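Long-range contact in fumarase E (PDB 3C8G), which probably adds water across the double bond of fumarate to form malate, working as a homodimer: residues Asn123-Asn128 with Thr160-Thr165. Numbering follows the deposited sequence.
Sequences NSITRN and TLAVTT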
loop_
_atom_site.group_PDB
_atom_site.type_symbol
_atom_site.label_atom_id
_atom_site.label_comp_id
_atom_site.label_asym_id
_atom_site.label_seq_id
_atom_site.Cartn_x
_atom_site.Cartn_y
_atom_site.Cartn_z
ATOM N N ASN A 123 20.045 -15.516 -5.588
ATOM C CA ASN A 123 21.254 -15.108 -4.846
ATOM C C ASN A 123 21.560 -15.917 -3.606
ATOM O O ASN A 123 22.736 -16.064 -3.222
ATOM C CB ASN A 123 21.176 -13.653 -4.425
ATOM C CG ASN A 123 21.333 -12.714 -5.574
ATOM O OD1 ASN A 123 20.399 -12.003 -5.919
ATOM N ND2 ASN A 123 22.525 -12.684 -6.169
ATOM N N SER A 124 20.532 -16.429 -2.951
ATOM C CA SER A 124 20.802 -17.146 -1.727
ATOM C C SER A 124 21.328 -18.560 -2.031
ATOM O O SER A 124 21.934 -19.214 -1.167
ATOM C CB SER A 124 19.571 -17.216 -0.868
ATOM O OG SER A 124 18.714 -18.151 -1.461
ATOM N N ILE A 125 21.096 -19.029 -3.253
ATOM C CA ILE A 125 21.641 -20.291 -3.642
ATOM C C ILE A 125 23.049 -20.021 -4.151
ATOM O O ILE A 125 24.018 -20.555 -3.620
ATOM C CB ILE A 125 20.777 -21.039 -4.666
ATOM C CG1 ILE A 125 19.460 -21.458 -4.012
ATOM C CG2 ILE A 125 21.534 -22.236 -5.198
ATOM C CD1 ILE A 125 18.400 -21.991 -4.990
ATOM N N THR A 126 23.177 -19.157 -5.139
ATOM C CA THR A 126 24.461 -19.074 -5.797
ATOM C C THR A 126 25.487 -18.473 -4.864
ATOM O O THR A 126 26.647 -18.722 -5.034
ATOM C CB THR A 126 24.419 -18.284 -7.113
ATOM O OG1 THR A 126 24.128 -16.915 -6.818
ATOM C CG2 THR A 126 23.346 -18.834 -8.067
ATOM N N ARG A 127 25.092 -17.698 -3.859
ATOM C CA ARG A 127 26.127 -17.134 -2.967
ATOM C C ARG A 127 26.668 -18.067 -1.879
ATOM O O ARG A 127 27.727 -17.792 -1.320
ATOM C CB ARG A 127 25.744 -15.731 -2.457
ATOM C CG ARG A 127 25.960 -14.678 -3.594
ATOM C CD ARG A 127 24.959 -13.517 -3.668
ATOM N NE ARG A 127 24.870 -12.770 -2.418
ATOM C CZ ARG A 127 24.526 -11.484 -2.323
ATOM N NH1 ARG A 127 24.477 -10.905 -1.126
ATOM N NH2 ARG A 127 24.248 -10.778 -3.420
ATOM N N ASN A 128 25.969 -19.168 -1.596
ATOM C CA ASN A 128 26.497 -20.263 -0.763
ATOM C C ASN A 128 27.423 -21.120 -1.626
ATOM O O ASN A 128 26.943 -21.964 -2.398
ATOM C CB ASN A 128 25.335 -21.113 -0.184
ATOM C CG ASN A 128 25.810 -22.376 0.590
ATOM O OD1 ASN A 128 26.975 -22.819 0.528
ATOM N ND2 ASN A 128 24.887 -22.956 1.318
ATOM N N THR A 160 14.825 -25.230 -1.034
ATOM C CA THR A 160 14.274 -25.181 0.310
ATOM C C THR A 160 15.186 -24.274 1.096
ATOM O O THR A 160 14.736 -23.481 1.933
ATOM C CB THR A 160 14.173 -26.594 0.920
ATOM O OG1 THR A 160 13.371 -27.385 0.051
ATOM C CG2 THR A 160 13.521 -26.587 2.272
ATOM N N LEU A 161 16.468 -24.323 0.781
ATOM C CA LEU A 161 17.374 -23.493 1.509
ATOM C C LEU A 161 17.091 -22.023 1.154
ATOM O O LEU A 161 17.011 -21.190 2.051
ATOM C CB LEU A 161 18.809 -23.928 1.275
ATOM C CG LEU A 161 20.012 -23.273 2.016
ATOM C CD1 LEU A 161 20.319 -21.896 1.359
ATOM C CD2 LEU A 161 19.948 -23.223 3.600
ATOM N N ALA A 162 16.879 -21.706 -0.119
ATOM C CA ALA A 162 16.556 -20.349 -0.500
ATOM C C ALA A 162 15.339 -19.803 0.240
ATOM O O ALA A 162 15.332 -18.633 0.605
ATOM C CB ALA A 162 16.313 -20.251 -1.986
ATOM N N VAL A 163 14.301 -20.618 0.454
ATOM C CA VAL A 163 13.094 -20.046 1.077
ATOM C C VAL A 163 13.315 -19.922 2.569
ATOM O O VAL A 163 13.001 -18.910 3.178
ATOM C CB VAL A 163 11.681 -20.694 0.657
ATOM C CG1 VAL A 163 11.719 -21.377 -0.689
ATOM C CG2 VAL A 163 11.142 -21.598 1.672
ATOM N N THR A 164 13.919 -20.939 3.140
ATOM C CA THR A 164 14.363 -20.874 4.521
ATOM C C THR A 164 15.217 -19.641 4.813
ATOM O O THR A 164 14.892 -18.888 5.746
ATOM C CB THR A 164 15.028 -22.178 4.895
ATOM O OG1 THR A 164 14.013 -23.012 5.462
ATOM C CG2 THR A 164 16.178 -22.023 5.869
ATOM N N THR A 165 16.264 -19.402 4.018
ATOM C CA THR A 165 17.111 -18.264 4.312
ATOM C C THR A 165 16.389 -16.954 4.021
ATOM O O THR A 165 16.556 -15.976 4.748
ATOM C CB THR A 165 18.609 -18.343 3.777
ATOM O OG1 THR A 165 18.991 -17.111 3.139
ATOM C CG2 THR A 165 18.831 -19.458 2.837
#
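S124 and A162 meet where the short helix 123-126 touches the long helix 148-169, and here the backbones draw closest, with CA of S124 5.5 Å from CA of A162. The S124 side chain points at the long helix. Its chi1 of 74° sets OG between its own backbone N and carbonyl carbon, and the hydroxyl oxygen OG of S124 rests on A162, 3.2 Å from the methyl CB. Beside it, I125 runs its CG1 branch in from the flank: CG1 of I125 lies 3.9 Å from CB of A162, and chi2 of 170° sends CD1 onward. Around this buried side, F94 of helix 87-104 and V122 also touch A162, while L131 packs on I125. The other side is looser. CD1 of L161 stops 4.0 Å from the carbonyl O of S124, and L161 is partly exposed. The D90 carboxylate accepts hydrogen bonds from the backbone N of N123 and of S124 at the start of the short helix. The lone methyl of A162 is consistent with the close approach of the helices. No hydrogen bond or salt bridge links the two segments, so adhesion here probably rests on van der Waals contact.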